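Local atomic coordinates of Hep_Hag family (Burkholderia pseudomallei, PDB entry 3S6L), a protein that forms a YadA-like head domain of the trimeric autotransporter adhesin BoaA and probably helps the bacterium attach to host cells. Residues A[98-103]-A[112-117]; A[108-113]-A[122-127]. All coordinates share one frame; numbering follows the deposited sequence.

Both contacts stack neighbouring coils of the left-handed beta-roll, 14 residues apart in sequence, and together they form part of two walls of the same tube. Contact 1 joins strands 101-102 and 115-116 on the outer wall, where half its residues are partly exposed and its chemistry is mixed: a zinc ion, a bridging water and hydroxyls. Contact 2 joins strands 108-110 and 122-124 on the inner wall, is almost wholly buried, and turns apolar where Leu110 and Ile124 face the other subunits. They share the turn of Ala112 and His113, and small side chains fill the narrow interior between them, with Leu101 O 3.3 Å from Ala109 CB.

Contact 1. Residues A[98-103]-A[112-117]; sequences QGALAS and AHSTAA. With ZN (zinc ion), chain R.
Gln98 and His113 meet at a zinc ion, which is bound by Gln98 OE1 and by His113 NE2 at 2.1 Å each. The two residues occupy corresponding turns of successive coils of a left-handed parallel beta-roll, the fold of YadA-like heads, and their side chains run next to each other in the same direction. The planes of the amide and the imidazole stand 78° apart, and each group gives one atom to the metal. Gln98 reaches it by setting CG anti to its backbone N (chi1 -168°) and then bending at chi2; its NE2 is held by Gln84 OE1 of the preceding coil, which helps to fix the rotation of the amide. In the backbone beneath these side chains, Gln98 O accepts the N-H of His113 at 2.9 Å, in the carbonyl plane, and the same oxygen lies over the centre of one face of the imidazole. Gly99 suits the turn because its phi is positive and a beta carbon there would run into His113 CE1.

Further along, the parallel ladder begins: Leu101 N donates to Ser114 O, Leu101 O receives Ala116 N at 2.9 Å, and Ser103 N closes the series on Ala116 O. A water bridges the two coils, donating to Gly99 O and Ser114 O and accepting from Thr115 OG1 at 2.8 Å. Leu101 and Thr115 share this outer face, with Leu101 CD2 4.3 Å from Thr115 CG2, a loose contact. Ala102 and Ala116 point instead into the tube, where both touch Ala109 and a methyl fits the narrow interior. Ser114 also lies against Ala109, its buried hydroxyl bonded to Gly111 O, and across the contact Ala100 CB comes 3.8 Å from Ser114 OG.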
# COMPACT_ATOMS: atom_id res chain seq x y z
N GLN A 98 3.09 -3.77 8.61
CA GLN A 98 4.00 -4.61 9.36
C GLN A 98 3.33 -5.97 9.64
O GLN A 98 2.17 -5.99 10.09
CB GLN A 98 4.42 -3.90 10.67
CG GLN A 98 5.61 -4.55 11.40
CD GLN A 98 5.14 -5.47 12.51
OE1 GLN A 98 4.15 -5.16 13.19
NE2 GLN A 98 5.84 -6.62 12.73
N GLY A 99 4.02 -7.08 9.35
CA GLY A 99 3.50 -8.45 9.65
C GLY A 99 2.27 -8.84 8.84
O GLY A 99 1.53 -9.77 9.20
N ALA A 100 2.01 -8.10 7.75
CA ALA A 100 0.86 -8.37 6.90
C ALA A 100 1.23 -9.59 6.05
O ALA A 100 2.38 -9.76 5.68
CB ALA A 100 0.56 -7.18 5.99
N LEU A 101 0.25 -10.43 5.75
CA LEU A 101 0.52 -11.64 4.94
C LEU A 101 -0.55 -11.80 3.86
O LEU A 101 -1.74 -11.85 4.17
CB LEU A 101 0.60 -12.91 5.81
CG LEU A 101 0.77 -14.25 5.09
CD1 LEU A 101 2.20 -14.41 4.50
CD2 LEU A 101 0.43 -15.44 6.02
N ALA A 102 -0.13 -11.82 2.60
CA ALA A 102 -1.05 -12.07 1.52
C ALA A 102 -0.56 -13.39 0.92
O ALA A 102 0.39 -13.41 0.14
CB ALA A 102 -0.99 -10.93 0.48
N SER A 103 -1.19 -14.48 1.33
CA SER A 103 -0.68 -15.80 0.98
C SER A 103 -1.50 -16.46 -0.12
O SER A 103 -0.98 -17.27 -0.82
CB SER A 103 -0.61 -16.71 2.21
OG SER A 103 -1.89 -16.79 2.75
N ALA A 112 -1.55 -3.64 9.23
CA ALA A 112 -0.62 -4.38 10.08
C ALA A 112 -1.26 -5.67 10.55
O ALA A 112 -2.39 -5.65 11.03
CB ALA A 112 -0.22 -3.53 11.29
N HIS A 113 -0.56 -6.79 10.41
CA HIS A 113 -1.07 -8.10 10.87
C HIS A 113 -2.39 -8.52 10.23
O HIS A 113 -3.14 -9.33 10.81
CB HIS A 113 -1.15 -8.17 12.41
CG HIS A 113 0.16 -7.89 13.09
ND1 HIS A 113 1.16 -8.83 13.19
CD2 HIS A 113 0.63 -6.76 13.67
CE1 HIS A 113 2.20 -8.29 13.82
NE2 HIS A 113 1.90 -7.04 14.12
N SER A 114 -2.68 -8.00 9.04
CA SER A 114 -3.81 -8.47 8.25
C SER A 114 -3.36 -9.73 7.50
O SER A 114 -2.18 -9.86 7.21
CB SER A 114 -4.26 -7.43 7.24
OG SER A 114 -3.18 -7.12 6.35
N THR A 115 -4.30 -10.62 7.20
CA THR A 115 -3.99 -11.89 6.54
C THR A 115 -5.03 -12.11 5.42
O THR A 115 -6.23 -12.21 5.69
CB THR A 115 -4.02 -13.12 7.54
OG1 THR A 115 -3.09 -12.90 8.63
CG2 THR A 115 -3.66 -14.47 6.82
N ALA A 116 -4.58 -12.11 4.19
CA ALA A 116 -5.44 -12.43 3.06
C ALA A 116 -5.03 -13.81 2.60
O ALA A 116 -4.06 -13.97 1.83
CB ALA A 116 -5.32 -11.43 1.93
N ALA A 117 -5.77 -14.81 3.08
CA ALA A 117 -5.35 -16.18 2.97
C ALA A 117 -5.99 -16.92 1.80
O ALA A 117 -5.36 -17.77 1.19
CB ALA A 117 -5.60 -16.93 4.31
ZN ZN R . 3.50 -6.02 14.97
O HOH W 1 -0.67 -11.62 9.32

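Contact 2. Residues A[108-113]-A[122-127]; sequences TALGAH and AAIGAN. With ZN (zinc ion), chain R.
Ala123 O receives the backbone N-H of Leu110 at 2.8 Å, a nearly straight bond (170° at the hydrogen) within the parallel ladder that stacks two coils of the left-handed beta-roll. Strands 108-110 and 122-124 run 5° from parallel. On one flank of that bond Ala123 N gives its hydrogen to Thr108 O, and on the other Gly125 N gives its own to Leu110 O, also at 2.8 Å. The pairing continues past the strands into the turn, where Asn127 N donates to Ala112 O at 2.9 Å. Gly111 and Gly125 take backbone angles at which a beta carbon would press on the preceding carbonyl oxygen; at Gly111 it would also collide with the chain at Gly125 and Ala126.

Leu110 and Ile124 lie alongside each other on the face turned toward the trimer's interior, and their CD1 methyls meet at a tight 3.5 Å. Ile124 gets its methyl there by bending its chain, with chi2 at -55° bringing CD1 back toward Leu110. Each residue packs on its own counterpart in both neighbouring subunits, so these branched hydrocarbons stack as apolar layers at the centre of the trimer. Ala109 and Ala123 face the interior of the roll instead; both touch Ser114, where methyl groups and a serine side chain pack closely. In the turn after the strands, Asn127 lies beside the zinc ligand His113: Asn127 CA makes a CA-H...O contact of 3.3 Å to His113 O, and Asn127 ND2 approaches His113 CB to 3.5 Å.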
# COMPACT_ATOMS: atom_id res chain seq x y z
N THR A 108 -4.62 -9.73 -1.39
CA THR A 108 -4.16 -8.39 -1.12
C THR A 108 -4.45 -8.14 0.34
O THR A 108 -5.62 -8.20 0.77
CB THR A 108 -4.89 -7.35 -2.02
OG1 THR A 108 -4.75 -7.73 -3.40
CG2 THR A 108 -4.33 -5.95 -1.83
N ALA A 109 -3.39 -7.91 1.11
CA ALA A 109 -3.48 -7.69 2.55
C ALA A 109 -3.01 -6.30 2.87
O ALA A 109 -1.82 -5.99 2.68
CB ALA A 109 -2.64 -8.74 3.33
N LEU A 110 -3.93 -5.46 3.37
CA LEU A 110 -3.67 -4.03 3.61
C LEU A 110 -3.90 -3.64 5.06
O LEU A 110 -5.04 -3.42 5.49
CB LEU A 110 -4.56 -3.21 2.67
CG LEU A 110 -4.37 -3.51 1.17
CD1 LEU A 110 -5.47 -2.88 0.37
CD2 LEU A 110 -3.04 -3.03 0.66
N GLY A 111 -2.83 -3.58 5.85
CA GLY A 111 -2.94 -3.27 7.28
C GLY A 111 -2.06 -4.18 8.12
O GLY A 111 -1.85 -5.36 7.77
N ALA A 112 -1.55 -3.64 9.23
CA ALA A 112 -0.62 -4.38 10.08
C ALA A 112 -1.26 -5.67 10.55
O ALA A 112 -2.39 -5.65 11.03
CB ALA A 112 -0.22 -3.53 11.29
N HIS A 113 -0.56 -6.79 10.41
CA HIS A 113 -1.07 -8.10 10.87
C HIS A 113 -2.39 -8.52 10.23
O HIS A 113 -3.14 -9.33 10.81
CB HIS A 113 -1.15 -8.17 12.41
CG HIS A 113 0.16 -7.89 13.09
ND1 HIS A 113 1.16 -8.83 13.19
CD2 HIS A 113 0.63 -6.76 13.67
CE1 HIS A 113 2.20 -8.29 13.82
NE2 HIS A 113 1.90 -7.04 14.12
N ALA A 122 -9.24 -10.20 -0.25
CA ALA A 122 -8.57 -9.06 0.31
C ALA A 122 -8.90 -8.86 1.77
O ALA A 122 -10.05 -9.05 2.20
CB ALA A 122 -8.90 -7.76 -0.50
N ALA A 123 -7.90 -8.42 2.52
CA ALA A 123 -8.07 -8.12 3.93
C ALA A 123 -7.70 -6.67 4.10
O ALA A 123 -6.57 -6.28 3.77
CB ALA A 123 -7.16 -9.01 4.78
N ILE A 124 -8.66 -5.87 4.59
CA ILE A 124 -8.48 -4.42 4.77
C ILE A 124 -8.56 -4.09 6.27
O ILE A 124 -9.56 -4.37 6.93
CB ILE A 124 -9.61 -3.62 4.06
CG1 ILE A 124 -9.74 -3.97 2.58
CG2 ILE A 124 -9.42 -2.13 4.20
CD1 ILE A 124 -8.47 -3.82 1.81
N GLY A 125 -7.50 -3.48 6.80
CA GLY A 125 -7.53 -3.01 8.17
C GLY A 125 -6.62 -3.85 9.03
O GLY A 125 -6.38 -5.01 8.72
N ALA A 126 -6.09 -3.25 10.10
CA ALA A 126 -5.22 -3.96 11.00
C ALA A 126 -5.91 -5.25 11.54
O ALA A 126 -7.11 -5.22 11.89
CB ALA A 126 -4.82 -3.03 12.14
N ASN A 127 -5.17 -6.36 11.58
CA ASN A 127 -5.68 -7.64 12.12
C ASN A 127 -6.84 -8.26 11.33
O ASN A 127 -7.42 -9.26 11.77
CB ASN A 127 -6.09 -7.47 13.60
CG ASN A 127 -4.96 -6.91 14.47
OD1 ASN A 127 -5.08 -5.83 15.08
ND2 ASN A 127 -3.86 -7.63 14.52
ZN ZN R . 3.50 -6.02 14.97